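Local coordinates for protein SusD homolog (Bacteroides ovatus, PDB 4F53) that probably binds mucin O-glycans at the cell surface as a SusD-like outer-membrane lipoprotein with a TPR-like helical fold, at residues N34-M39 / S191-F196; M39-E44 / Y49-M54; A55-G60 / M458-N463; P80-K85 / Y480-Y485; I87-F92 / L125-T130. All coordinates share one frame; numbering follows the deposited sequence.

Interaction 1. Residues N34-M39 / S191-F196; sequences NLQDLM and SAWYKF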
# COMPACT_ATOMS: atom_id res chain seq x y z
N ASN A 34 12.36 14.79 -6.90
CA ASN A 34 11.06 15.09 -6.30
C ASN A 34 10.00 14.09 -6.84
O ASN A 34 9.15 13.61 -6.09
CB ASN A 34 10.68 16.58 -6.56
CG ASN A 34 11.71 17.65 -6.17
OD1 ASN A 34 12.67 17.43 -5.40
ND2 ASN A 34 11.52 18.87 -6.67
N LEU A 35 10.06 13.77 -8.14
CA LEU A 35 9.12 12.83 -8.77
C LEU A 35 9.31 11.45 -8.17
O LEU A 35 8.31 10.78 -7.85
CB LEU A 35 9.29 12.79 -10.30
CG LEU A 35 9.06 14.13 -11.08
CD1 LEU A 35 9.14 13.89 -12.56
CD2 LEU A 35 7.71 14.81 -10.75
N GLN A 36 10.57 11.04 -7.95
CA GLN A 36 10.89 9.74 -7.36
C GLN A 36 10.32 9.62 -5.93
O GLN A 36 9.78 8.57 -5.55
CB GLN A 36 12.41 9.54 -7.33
CG GLN A 36 12.82 8.17 -6.88
CD GLN A 36 14.31 8.02 -6.78
OE1 GLN A 36 14.95 8.56 -5.88
NE2 GLN A 36 14.87 7.27 -7.70
N ASP A 37 10.42 10.69 -5.16
CA ASP A 37 9.98 10.73 -3.78
C ASP A 37 8.47 10.45 -3.62
O ASP A 37 8.07 9.79 -2.66
CB ASP A 37 10.32 12.10 -3.18
CG ASP A 37 9.75 12.34 -1.79
OD1 ASP A 37 9.91 11.46 -0.93
OD2 ASP A 37 9.10 13.37 -1.60
N LEU A 38 7.65 10.95 -4.54
CA LEU A 38 6.18 10.89 -4.45
C LEU A 38 5.59 9.48 -4.61
O LEU A 38 4.39 9.30 -4.35
CB LEU A 38 5.52 11.90 -5.42
CG LEU A 38 5.77 13.36 -4.99
CD1 LEU A 38 5.54 14.33 -6.15
CD2 LEU A 38 4.98 13.74 -3.71
N MSE A 39 6.42 8.46 -4.95
CA MSE A 39 5.92 7.07 -5.01
C MSE A 39 5.51 6.57 -3.61
O MSE A 39 4.61 5.75 -3.46
CB MSE A 39 6.99 6.13 -5.59
CG MSE A 39 7.38 6.52 -7.03
SE MSE A 39 8.30 5.05 -7.92
CE MSE A 39 9.95 5.21 -7.08
N SER A 191 19.76 -1.18 -14.70
CA SER A 191 19.33 -2.59 -14.73
C SER A 191 18.41 -2.91 -13.52
O SER A 191 17.52 -3.75 -13.64
CB SER A 191 20.53 -3.52 -14.77
OG SER A 191 21.25 -3.52 -13.55
N ALA A 192 18.63 -2.24 -12.39
CA ALA A 192 17.78 -2.37 -11.20
C ALA A 192 16.37 -1.76 -11.48
O ALA A 192 15.38 -2.31 -11.03
CB ALA A 192 18.44 -1.69 -10.01
N TRP A 193 16.31 -0.68 -12.28
CA TRP A 193 15.08 -0.00 -12.71
C TRP A 193 14.31 -0.84 -13.72
O TRP A 193 13.09 -0.79 -13.74
CB TRP A 193 15.39 1.40 -13.28
CG TRP A 193 15.58 2.41 -12.19
CD1 TRP A 193 16.73 3.08 -11.89
CD2 TRP A 193 14.61 2.82 -11.20
NE1 TRP A 193 16.54 3.89 -10.79
CE2 TRP A 193 15.26 3.71 -10.32
CE3 TRP A 193 13.28 2.44 -10.92
CZ2 TRP A 193 14.61 4.28 -9.22
CZ3 TRP A 193 12.64 3.00 -9.83
CH2 TRP A 193 13.29 3.92 -9.01
N TYR A 194 15.05 -1.61 -14.55
CA TYR A 194 14.51 -2.56 -15.53
C TYR A 194 13.72 -3.63 -14.79
O TYR A 194 12.59 -3.93 -15.20
CB TYR A 194 15.65 -3.19 -16.36
CG TYR A 194 15.18 -4.19 -17.40
CD1 TYR A 194 14.65 -3.77 -18.61
CD2 TYR A 194 15.25 -5.57 -17.16
CE1 TYR A 194 14.22 -4.68 -19.57
CE2 TYR A 194 14.80 -6.49 -18.11
CZ TYR A 194 14.29 -6.04 -19.32
OH TYR A 194 13.85 -6.93 -20.27
N LYS A 195 14.30 -4.19 -13.70
CA LYS A 195 13.64 -5.20 -12.86
C LYS A 195 12.43 -4.63 -12.16
O LYS A 195 11.42 -5.30 -12.06
CB LYS A 195 14.61 -5.78 -11.81
CG LYS A 195 15.76 -6.57 -12.43
CD LYS A 195 16.50 -7.32 -11.36
CE LYS A 195 17.88 -7.70 -11.80
NZ LYS A 195 18.57 -8.49 -10.75
N PHE A 196 12.53 -3.37 -11.68
CA PHE A 196 11.44 -2.66 -10.99
C PHE A 196 10.25 -2.50 -11.96
O PHE A 196 9.12 -2.81 -11.57
CB PHE A 196 11.94 -1.28 -10.48
CG PHE A 196 10.91 -0.39 -9.80
CD1 PHE A 196 10.01 0.36 -10.54
CD2 PHE A 196 10.85 -0.31 -8.41
CE1 PHE A 196 9.05 1.16 -9.90
CE2 PHE A 196 9.91 0.51 -7.77
CZ PHE A 196 9.03 1.25 -8.52

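Interaction 2. Residues M39-E44 / Y49-M54; sequences MMPEQE and YVDCLM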
# COMPACT_ATOMS: atom_id res chain seq x y z
N MSE A 39 6.42 8.46 -4.95
CA MSE A 39 5.92 7.07 -5.01
C MSE A 39 5.51 6.57 -3.61
O MSE A 39 4.61 5.75 -3.46
CB MSE A 39 6.99 6.13 -5.59
CG MSE A 39 7.38 6.52 -7.03
SE MSE A 39 8.30 5.05 -7.92
CE MSE A 39 9.95 5.21 -7.08
N MSE A 40 6.22 7.06 -2.58
CA MSE A 40 6.06 6.72 -1.16
C MSE A 40 6.55 7.97 -0.40
O MSE A 40 7.71 8.01 0.03
CB MSE A 40 6.87 5.45 -0.85
CG MSE A 40 6.46 4.77 0.44
SE MSE A 40 4.65 4.01 0.34
CE MSE A 40 5.02 2.71 -1.07
N PRO A 41 5.72 9.04 -0.38
CA PRO A 41 6.22 10.36 0.08
C PRO A 41 6.80 10.43 1.48
O PRO A 41 6.30 9.84 2.42
CB PRO A 41 5.01 11.28 -0.05
CG PRO A 41 3.83 10.37 -0.31
CD PRO A 41 4.35 9.15 -0.94
N GLU A 42 7.91 11.16 1.57
CA GLU A 42 8.67 11.40 2.78
C GLU A 42 8.09 12.55 3.62
O GLU A 42 8.12 12.45 4.85
CB GLU A 42 10.12 11.71 2.42
CG GLU A 42 11.00 11.89 3.64
CD GLU A 42 12.45 12.25 3.38
OE1 GLU A 42 13.01 11.78 2.37
OE2 GLU A 42 13.02 12.99 4.21
N GLN A 43 7.59 13.64 2.96
CA GLN A 43 7.03 14.80 3.63
C GLN A 43 6.01 14.31 4.67
O GLN A 43 5.00 13.69 4.30
CB GLN A 43 6.40 15.78 2.61
CG GLN A 43 6.16 17.20 3.15
CD GLN A 43 5.37 18.06 2.18
OE1 GLN A 43 5.10 17.68 1.05
NE2 GLN A 43 4.95 19.25 2.61
N GLU A 44 6.34 14.52 5.96
CA GLU A 44 5.59 14.04 7.12
C GLU A 44 4.14 14.50 7.14
O GLU A 44 3.30 13.69 7.52
CB GLU A 44 6.29 14.39 8.45
CG GLU A 44 6.47 15.88 8.70
CD GLU A 44 7.15 16.25 10.01
OE1 GLU A 44 8.18 15.63 10.35
OE2 GLU A 44 6.67 17.20 10.66
N TYR A 49 -1.25 11.63 6.08
CA TYR A 49 -2.58 11.41 5.56
C TYR A 49 -2.65 10.20 4.65
O TYR A 49 -3.43 9.30 4.92
CB TYR A 49 -3.09 12.64 4.80
CG TYR A 49 -3.21 13.85 5.69
CD1 TYR A 49 -4.35 14.07 6.46
CD2 TYR A 49 -2.16 14.77 5.79
CE1 TYR A 49 -4.45 15.17 7.32
CE2 TYR A 49 -2.25 15.87 6.65
CZ TYR A 49 -3.40 16.07 7.40
OH TYR A 49 -3.49 17.15 8.24
N VAL A 50 -1.86 10.18 3.59
CA VAL A 50 -1.99 9.16 2.54
C VAL A 50 -1.49 7.80 2.95
O VAL A 50 -2.12 6.82 2.58
CB VAL A 50 -1.40 9.60 1.17
CG1 VAL A 50 -2.13 10.86 0.67
CG2 VAL A 50 0.11 9.83 1.22
N ASP A 51 -0.38 7.71 3.70
CA ASP A 51 0.20 6.42 4.03
C ASP A 51 -0.11 5.94 5.44
O ASP A 51 -0.12 4.74 5.69
CB ASP A 51 1.72 6.48 3.84
CG ASP A 51 2.12 6.43 2.37
OD1 ASP A 51 1.54 5.58 1.61
OD2 ASP A 51 3.00 7.22 1.98
N CYS A 52 -0.34 6.84 6.35
CA CYS A 52 -0.56 6.42 7.71
C CYS A 52 -2.06 6.43 8.04
O CYS A 52 -2.63 5.38 8.28
CB CYS A 52 0.24 7.28 8.68
SG CYS A 52 0.09 6.77 10.40
N LEU A 53 -2.68 7.60 8.04
CA LEU A 53 -4.08 7.75 8.44
C LEU A 53 -5.03 7.07 7.46
O LEU A 53 -6.03 6.49 7.89
CB LEU A 53 -4.44 9.26 8.59
CG LEU A 53 -3.85 9.99 9.79
CD1 LEU A 53 -3.81 11.50 9.53
CD2 LEU A 53 -4.65 9.71 11.06
N MSE A 54 -4.75 7.14 6.16
CA MSE A 54 -5.65 6.53 5.20
C MSE A 54 -5.28 5.06 4.93
O MSE A 54 -5.98 4.18 5.41
CB MSE A 54 -5.71 7.33 3.88
CG MSE A 54 -6.77 6.76 2.91
SE MSE A 54 -6.72 7.60 1.17
CE MSE A 54 -5.08 6.74 0.45
O HOH W 1 5.20 7.48 3.05

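Interaction 3. Residues A55-G60 / M458-N463; sequences AGAFSG and MPMAAN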
# COMPACT_ATOMS: atom_id res chain seq x y z
N ALA A 55 -4.20 4.81 4.16
CA ALA A 55 -3.78 3.49 3.71
C ALA A 55 -3.41 2.55 4.89
O ALA A 55 -3.73 1.36 4.84
CB ALA A 55 -2.62 3.61 2.75
N GLY A 56 -2.79 3.10 5.94
CA GLY A 56 -2.40 2.35 7.13
C GLY A 56 -3.59 1.77 7.85
O GLY A 56 -3.55 0.61 8.28
N ALA A 57 -4.68 2.56 7.95
CA ALA A 57 -5.96 2.13 8.54
C ALA A 57 -6.64 1.05 7.68
O ALA A 57 -7.02 -0.02 8.18
CB ALA A 57 -6.90 3.33 8.69
N PHE A 58 -6.83 1.35 6.38
CA PHE A 58 -7.57 0.52 5.45
C PHE A 58 -6.84 -0.79 5.12
O PHE A 58 -7.50 -1.79 4.86
CB PHE A 58 -7.93 1.31 4.17
CG PHE A 58 -8.85 2.51 4.34
CD1 PHE A 58 -9.70 2.61 5.43
CD2 PHE A 58 -8.89 3.51 3.37
CE1 PHE A 58 -10.56 3.72 5.57
CE2 PHE A 58 -9.75 4.62 3.52
CZ PHE A 58 -10.58 4.71 4.62
N SER A 59 -5.49 -0.79 5.18
CA SER A 59 -4.69 -2.01 4.94
C SER A 59 -4.72 -3.02 6.10
O SER A 59 -4.33 -4.17 5.91
CB SER A 59 -3.23 -1.65 4.69
OG SER A 59 -2.72 -0.99 5.83
N GLY A 60 -5.10 -2.56 7.28
CA GLY A 60 -5.09 -3.37 8.49
C GLY A 60 -3.77 -3.31 9.24
O GLY A 60 -3.57 -4.10 10.17
N MSE A 458 -10.39 -7.47 11.12
CA MSE A 458 -11.49 -7.16 12.01
C MSE A 458 -12.23 -5.94 11.46
O MSE A 458 -11.59 -5.08 10.85
CB MSE A 458 -10.98 -6.88 13.43
CG MSE A 458 -10.84 -8.15 14.24
SE MSE A 458 -10.09 -7.87 16.01
CE MSE A 458 -8.24 -7.53 15.53
N PRO A 459 -13.56 -5.81 11.62
CA PRO A 459 -14.19 -4.57 11.19
C PRO A 459 -13.76 -3.41 12.10
O PRO A 459 -13.29 -3.65 13.24
CB PRO A 459 -15.68 -4.88 11.31
CG PRO A 459 -15.75 -5.86 12.44
CD PRO A 459 -14.52 -6.70 12.31
N MSE A 460 -13.91 -2.17 11.63
CA MSE A 460 -13.62 -0.98 12.44
C MSE A 460 -14.46 -0.98 13.70
O MSE A 460 -15.62 -1.33 13.64
CB MSE A 460 -13.87 0.31 11.62
CG MSE A 460 -12.97 0.41 10.40
SE MSE A 460 -11.07 0.36 10.80
CE MSE A 460 -10.43 0.86 8.97
N ALA A 461 -13.85 -0.64 14.87
CA ALA A 461 -14.55 -0.64 16.17
C ALA A 461 -15.81 0.27 16.14
O ALA A 461 -16.85 -0.09 16.69
CB ALA A 461 -13.60 -0.17 17.26
N ALA A 462 -15.70 1.42 15.46
CA ALA A 462 -16.75 2.40 15.27
C ALA A 462 -16.86 2.75 13.78
O ALA A 462 -15.92 3.26 13.18
CB ALA A 462 -16.47 3.65 16.09
N ASN A 463 -18.02 2.46 13.20
CA ASN A 463 -18.33 2.80 11.83
C ASN A 463 -19.16 4.09 11.88
O ASN A 463 -20.33 4.03 12.25
CB ASN A 463 -19.06 1.63 11.14
CG ASN A 463 -19.41 1.85 9.70
OD1 ASN A 463 -19.57 2.98 9.23
ND2 ASN A 463 -19.63 0.76 8.99

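Interaction 4. Residues P80-K85 / Y480-Y485; sequences PSDDWK and YPTDEY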
# COMPACT_ATOMS: atom_id res chain seq x y z
N PRO A 80 -13.87 11.28 7.65
CA PRO A 80 -12.82 12.31 7.62
C PRO A 80 -13.41 13.68 7.29
O PRO A 80 -14.47 13.74 6.68
CB PRO A 80 -11.88 11.83 6.50
CG PRO A 80 -12.79 11.07 5.58
CD PRO A 80 -13.75 10.37 6.48
N SER A 81 -12.74 14.76 7.67
CA SER A 81 -13.22 16.11 7.38
C SER A 81 -13.06 16.39 5.87
O SER A 81 -12.35 15.65 5.19
CB SER A 81 -12.44 17.13 8.20
OG SER A 81 -11.07 17.08 7.82
N ASP A 82 -13.68 17.46 5.37
CA ASP A 82 -13.53 17.88 3.98
C ASP A 82 -12.04 18.13 3.64
O ASP A 82 -11.61 17.72 2.57
CB ASP A 82 -14.40 19.12 3.69
CG ASP A 82 -15.86 18.81 3.34
OD1 ASP A 82 -16.16 17.64 2.97
OD2 ASP A 82 -16.69 19.75 3.37
N ASP A 83 -11.25 18.69 4.58
CA ASP A 83 -9.81 18.94 4.41
C ASP A 83 -9.03 17.64 4.25
O ASP A 83 -8.12 17.60 3.42
CB ASP A 83 -9.23 19.75 5.58
CG ASP A 83 -9.86 21.12 5.81
OD1 ASP A 83 -10.36 21.72 4.83
OD2 ASP A 83 -9.83 21.59 6.97
N TRP A 84 -9.36 16.60 5.02
CA TRP A 84 -8.70 15.29 4.92
C TRP A 84 -9.06 14.59 3.61
O TRP A 84 -8.26 13.81 3.09
CB TRP A 84 -9.08 14.38 6.10
CG TRP A 84 -8.40 14.69 7.41
CD1 TRP A 84 -8.07 15.91 7.91
CD2 TRP A 84 -8.05 13.73 8.42
NE1 TRP A 84 -7.51 15.78 9.16
CE2 TRP A 84 -7.50 14.45 9.50
CE3 TRP A 84 -8.18 12.33 8.54
CZ2 TRP A 84 -7.05 13.83 10.67
CZ3 TRP A 84 -7.74 11.72 9.69
CH2 TRP A 84 -7.20 12.46 10.75
N LYS A 85 -10.27 14.82 3.11
CA LYS A 85 -10.74 14.20 1.87
C LYS A 85 -10.09 14.83 0.63
O LYS A 85 -10.05 14.20 -0.43
CB LYS A 85 -12.27 14.27 1.78
CG LYS A 85 -12.92 13.31 2.76
CD LYS A 85 -14.39 13.10 2.51
CE LYS A 85 -15.25 14.05 3.29
NZ LYS A 85 -16.68 13.79 3.03
N TYR A 480 -14.79 11.64 -4.36
CA TYR A 480 -14.13 12.81 -4.92
C TYR A 480 -14.29 14.02 -4.00
O TYR A 480 -15.38 14.21 -3.45
CB TYR A 480 -14.68 13.15 -6.33
CG TYR A 480 -14.41 12.08 -7.36
CD1 TYR A 480 -13.11 11.64 -7.63
CD2 TYR A 480 -15.45 11.53 -8.11
CE1 TYR A 480 -12.86 10.66 -8.58
CE2 TYR A 480 -15.21 10.55 -9.07
CZ TYR A 480 -13.91 10.11 -9.29
OH TYR A 480 -13.65 9.14 -10.22
N PRO A 481 -13.23 14.85 -3.81
CA PRO A 481 -13.39 16.07 -2.98
C PRO A 481 -14.53 16.97 -3.48
O PRO A 481 -14.69 17.15 -4.70
CB PRO A 481 -12.03 16.76 -3.09
CG PRO A 481 -11.06 15.66 -3.46
CD PRO A 481 -11.87 14.75 -4.37
N THR A 482 -15.35 17.52 -2.54
CA THR A 482 -16.50 18.38 -2.81
C THR A 482 -16.10 19.60 -3.67
O THR A 482 -16.89 20.04 -4.50
CB THR A 482 -17.20 18.80 -1.49
OG1 THR A 482 -18.25 19.73 -1.77
CG2 THR A 482 -16.25 19.39 -0.43
N ASP A 483 -14.88 20.13 -3.48
CA ASP A 483 -14.34 21.30 -4.20
C ASP A 483 -14.17 21.04 -5.68
O ASP A 483 -14.22 22.00 -6.46
CB ASP A 483 -12.97 21.72 -3.62
CG ASP A 483 -13.02 22.58 -2.36
OD1 ASP A 483 -14.00 23.34 -2.20
OD2 ASP A 483 -12.04 22.54 -1.57
N GLU A 484 -13.97 19.77 -6.07
CA GLU A 484 -13.81 19.39 -7.47
C GLU A 484 -15.16 19.47 -8.19
O GLU A 484 -15.19 19.84 -9.37
CB GLU A 484 -13.13 18.02 -7.63
CG GLU A 484 -11.66 18.04 -7.23
CD GLU A 484 -10.85 19.23 -7.72
OE1 GLU A 484 -10.81 19.45 -8.95
OE2 GLU A 484 -10.28 19.96 -6.88
N TYR A 485 -16.27 19.23 -7.47
CA TYR A 485 -17.62 19.39 -8.02
C TYR A 485 -17.90 20.88 -8.28
O TYR A 485 -18.71 21.19 -9.14
CB TYR A 485 -18.67 18.87 -7.03
CG TYR A 485 -18.91 17.38 -7.06
CD1 TYR A 485 -18.13 16.51 -6.31
CD2 TYR A 485 -20.02 16.85 -7.72
CE1 TYR A 485 -18.40 15.14 -6.26
CE2 TYR A 485 -20.28 15.48 -7.72
CZ TYR A 485 -19.48 14.64 -6.98
OH TYR A 485 -19.79 13.31 -6.93
O HOH W 2 -13.64 17.23 0.28

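Interaction 5. Residues I87-F92 / L125-T130; sequences IPFNDF and LRVTDT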
# COMPACT_ATOMS: atom_id res chain seq x y z
N ILE A 87 -6.68 15.97 0.49
CA ILE A 87 -5.26 15.63 0.47
C ILE A 87 -4.92 14.40 -0.41
O ILE A 87 -4.00 14.57 -1.22
CB ILE A 87 -4.69 15.53 1.92
CG1 ILE A 87 -4.86 16.90 2.61
CG2 ILE A 87 -3.19 15.10 1.93
CD1 ILE A 87 -4.83 16.86 4.10
N PRO A 88 -5.59 13.18 -0.35
CA PRO A 88 -5.14 12.06 -1.19
C PRO A 88 -5.43 12.21 -2.69
O PRO A 88 -5.08 11.30 -3.47
CB PRO A 88 -5.89 10.86 -0.62
CG PRO A 88 -6.41 11.30 0.71
CD PRO A 88 -6.68 12.74 0.54
N PHE A 89 -6.09 13.31 -3.10
CA PHE A 89 -6.41 13.55 -4.50
C PHE A 89 -5.58 14.73 -5.01
O PHE A 89 -4.58 14.52 -5.68
CB PHE A 89 -7.92 13.78 -4.70
CG PHE A 89 -8.42 13.71 -6.13
CD1 PHE A 89 -8.10 12.62 -6.95
CD2 PHE A 89 -9.25 14.69 -6.65
CE1 PHE A 89 -8.57 12.55 -8.27
CE2 PHE A 89 -9.73 14.61 -7.96
CZ PHE A 89 -9.39 13.54 -8.76
N ASN A 90 -5.96 15.95 -4.60
CA ASN A 90 -5.38 17.23 -4.99
C ASN A 90 -3.89 17.36 -4.72
O ASN A 90 -3.19 17.88 -5.58
CB ASN A 90 -6.10 18.41 -4.31
CG ASN A 90 -7.50 18.65 -4.84
OD1 ASN A 90 -8.43 17.87 -4.58
ND2 ASN A 90 -7.68 19.72 -5.59
N ASP A 91 -3.40 16.91 -3.55
CA ASP A 91 -2.00 17.07 -3.20
C ASP A 91 -1.07 16.23 -4.07
O ASP A 91 0.03 16.69 -4.34
CB ASP A 91 -1.75 16.82 -1.71
CG ASP A 91 -2.23 17.94 -0.79
OD1 ASP A 91 -3.19 18.67 -1.17
OD2 ASP A 91 -1.66 18.08 0.31
N PHE A 92 -1.51 15.08 -4.59
CA PHE A 92 -0.66 14.33 -5.53
C PHE A 92 -0.48 15.09 -6.84
O PHE A 92 0.64 15.13 -7.35
CB PHE A 92 -1.20 12.93 -5.81
CG PHE A 92 -0.79 11.91 -4.78
CD1 PHE A 92 0.53 11.49 -4.68
CD2 PHE A 92 -1.73 11.35 -3.93
CE1 PHE A 92 0.91 10.53 -3.73
CE2 PHE A 92 -1.35 10.39 -2.99
CZ PHE A 92 -0.04 9.99 -2.90
N LEU A 125 -0.90 5.43 -10.12
CA LEU A 125 -1.44 4.09 -9.81
C LEU A 125 -2.07 4.14 -8.41
O LEU A 125 -3.16 3.63 -8.25
CB LEU A 125 -0.37 2.98 -9.90
CG LEU A 125 -0.83 1.52 -9.66
CD1 LEU A 125 -1.86 1.07 -10.72
CD2 LEU A 125 0.37 0.57 -9.66
N ARG A 126 -1.42 4.78 -7.42
CA ARG A 126 -1.97 4.96 -6.05
C ARG A 126 -3.29 5.72 -6.11
O ARG A 126 -4.25 5.34 -5.45
CB ARG A 126 -1.03 5.75 -5.12
CG ARG A 126 0.38 5.25 -4.96
CD ARG A 126 1.16 6.23 -4.09
NE ARG A 126 0.44 6.46 -2.84
CZ ARG A 126 0.93 6.28 -1.62
NH1 ARG A 126 2.19 5.90 -1.46
NH2 ARG A 126 0.17 6.49 -0.56
N VAL A 127 -3.32 6.82 -6.90
CA VAL A 127 -4.47 7.71 -7.06
C VAL A 127 -5.65 6.99 -7.75
O VAL A 127 -6.76 7.05 -7.21
CB VAL A 127 -4.10 9.05 -7.77
CG1 VAL A 127 -5.29 10.00 -7.79
CG2 VAL A 127 -2.88 9.71 -7.10
N THR A 128 -5.43 6.29 -8.88
CA THR A 128 -6.54 5.58 -9.50
C THR A 128 -7.00 4.41 -8.60
O THR A 128 -8.20 4.15 -8.49
CB THR A 128 -6.29 5.15 -10.96
OG1 THR A 128 -7.52 4.63 -11.43
CG2 THR A 128 -5.19 4.08 -11.13
N ASP A 129 -6.08 3.78 -7.88
CA ASP A 129 -6.45 2.71 -6.95
C ASP A 129 -7.21 3.26 -5.73
O ASP A 129 -7.88 2.49 -5.05
CB ASP A 129 -5.23 1.89 -6.50
CG ASP A 129 -4.69 0.99 -7.62
OD1 ASP A 129 -5.34 0.89 -8.68
OD2 ASP A 129 -3.62 0.39 -7.42
N THR A 130 -7.14 4.59 -5.48
CA THR A 130 -7.90 5.22 -4.39
C THR A 130 -9.29 5.66 -4.87
O THR A 130 -10.26 5.51 -4.13
CB THR A 130 -7.12 6.43 -3.81
OG1 THR A 130 -5.82 6.01 -3.42
CG2 THR A 130 -7.80 7.06 -2.60
O HOH W 3 -4.34 8.61 -3.18

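Interaction 1. Residues N34-M39 / S191-F196
Gln-36 of helix 25-37 and Met-39, which follows that helix, meet Trp-193 and Phe-196 of helix 190-207 in a buried contact of the TPR-like SusD fold that includes a Met-aromatic pair, Met-39 with Phe-196. The backbones stay apart, the CA atoms of Gln-36 and Trp-193 separated by 11.9 Å, so long side chains bridge the gap. Met-39 is a selenomethionine whose CB already heads for the other helix. CG lies opposite the carbonyl carbon (chi1 -61°) and carries the chain onward to SE, which lies 3.9 Å from CZ of Phe-196, obliquely to that ring. A bend at chi3 (-76°) then turns CE to the indole, where it sits 4.1 Å from CH2 of Trp-193, near the ring plane. The two aromatic side chains pack on each other, CZ3 of Trp-193 standing over the centre of the Phe-196 ring. Asp-183 bridges Gln-36 NE2, through OD1, and Trp-193 NE1, through OD2. Gln-36 NE2 also reaches the indole edge, 3.4 Å from Trp-193 CZ2.

Interaction 2. Residues M39-E44 / Y49-M54
Pro-41 and Met-40, in the loop linking two consecutive helices of the TPR-like SusD fold, 25-37 and 44-58, fold back against Val-50 and Asp-51 of the second helix. The closer packing gathers round the Asp-51 carboxylate. SE of the selenomethionine Met-40 comes obliquely to it, 3.7 Å from Asp-51 OD1, brought there by bends at chi2 and chi3, while CD of Pro-41 lies 3.8 Å from OD2 of Asp-51. Beside this, the proline ring crosses Val-50 at about a right angle, its CG 4.1 Å from Val-50 CG2. The looser part is bridged by a water, which donates to Pro-41 O at 2.7 Å and to Asp-51 OD2 at a short 2.5 Å, joining loop and helix where the two segments make no direct hydrogen bond. The other carboxylate oxygen, OD1, forms a salt bridge with Arg-126, whose positive charge probably stabilises the buried aspartate as an anion. Within helix 44-58 the chain widens into a pi-type turn, Met-54 N bonding to Tyr-49 O at 2.8 Å. Helix 110-131 supplies Arg-126 against Met-40 and Val-50, Phe-92 of helix 82-106 also packs on Val-50, and Ile-332 of strand 332-335 touches Met-40.

Interaction 3. Residues A55-G60 / M458-N463
Met-460, a selenomethionine in the loop between helices 442-452 and 482-487, reaches Ala-57 and Phe-58 in the last turn of helix 44-58, which ends in a Schellman motif at Gly-60. The apolar contacts are all made by its terminal methyl. The chain is bent at chi2 (-58°) and extended about chi3, which carries CE to the helix although the CA atoms of Ala-57 and Met-460 remain 9.1 Å apart. CE lies 4.3 Å from CB of Ala-57 and comes to the edge of the Phe-58 ring, 4.0 Å from CD1, with the two side chains crossing at about a right angle. Polar links lie beside this small contact. Arg-307 donates through NH1 to Ala-57 O and, more weakly, through NH2 to Met-458 O, so one guanidinium joins helix end and loop. At the Schellman turn, Gly-60 has a positive phi (90°) and its N makes a weak bond to Ala-57 O. The same carbonyl oxygen, Ala-57 O, lies 3.6 Å from CE of Met-460.

Interaction 4. Residues P80-K85 / Y480-Y485
Lys-85 and Pro-481 bring the backbones within 5.8 Å, CA to CA, where the weakly bonded first turn of helix 82-106 passes the residue preceding helix 482-487. Ser-81 is the N-cap of the former helix, its OG accepting a weak bond from Trp-84 N. The tightest approach sets CG of Pro-481 against the carbonyl oxygen O of Lys-85, at 3.5 Å. Farther out, the Asp-82 and Thr-482 side chains cross at about a right angle. In one of the two conformers of Thr-482, its CG2 lies about equally far from CG and both oxygens of the carboxylate, 3.8 Å from Asp-82 OD1, a tentative contact. A water links the backbones, donating to Asp-82 O at 3.1 Å and accepting a weak bond from Thr-482 N. Asp-82 OD1 and Lys-85 NZ form a long salt bridge within their own helix. Direct contact is thus van der Waals in kind, and between these segments the polar link is one weakly held water; the helices bond directly farther on, through Asn-90 and Glu-484.

Interaction 5. Residues I87-F92 / L125-T130
Segments 87-92 of helix 82-106 and 125-130 of helix 110-131 run roughly antiparallel, their N-to-C directions 148° apart and their axes 10.2 Å from each other at closest approach, with Phe-89 and Val-127 nearest in CA position. Val-127 is the central side chain, pointing its two methyls at two different rings. CG1 comes to the edge of the Phe-89 ring, 3.9 Å from CD1, the side chains crossing at about a right angle. CG2 packs beside the base of Phe-92, 3.7 Å from its CD2, as these side chains slide past each other in opposite directions. The far end of the Phe-92 ring meets Arg-126, with CZ of Phe-92 3.6 Å from NE of Arg-126 and the ring and guanidinium planes inclined by 41°. A bend at chi3 (53°) turns the guanidinium to its partner Asp-51, and NH1 bonds to Met-39 O. A water spans the helices beside the apolar core, donating to Pro-88 O at 2.8 Å and to Thr-130 OG1 at 3.0 Å. Thr-130 OG1 in turn donates to Arg-126 O, one turn back, at 2.7 Å. Segment 87-92 is kinked at Pro-88, which has no N-H, and Phe-89 N also lacks the bond back. Helix 44-58 covers Pro-88 and Ile-87, helix 152-173 packs on Leu-125 and Thr-128, and Met-443 of helix 442-452 touches Arg-126 and Thr-130.

From the N terminus, interaction 1 closes a long loop from helix 25-37 to helix 190-207, and both interaction 2 and interaction 5 lie within it. Interaction 2 is the short turn into helix 44-58 and shares Met-39 with interaction 1. The same helix continues into interaction 3, which spans nearly 400 residues to the loop at 458-463. Interaction 4 spans a similar length, from helix 82-106 to helix 482-487; interactions 1, 3 and 4 cross one another along the chain, and interaction 5 falls within all three. Arg-126 joins interaction 5 to interactions 1 and 2, while Asn-90 and Phe-89 meet Glu-484 and Pro-481 of interaction 4.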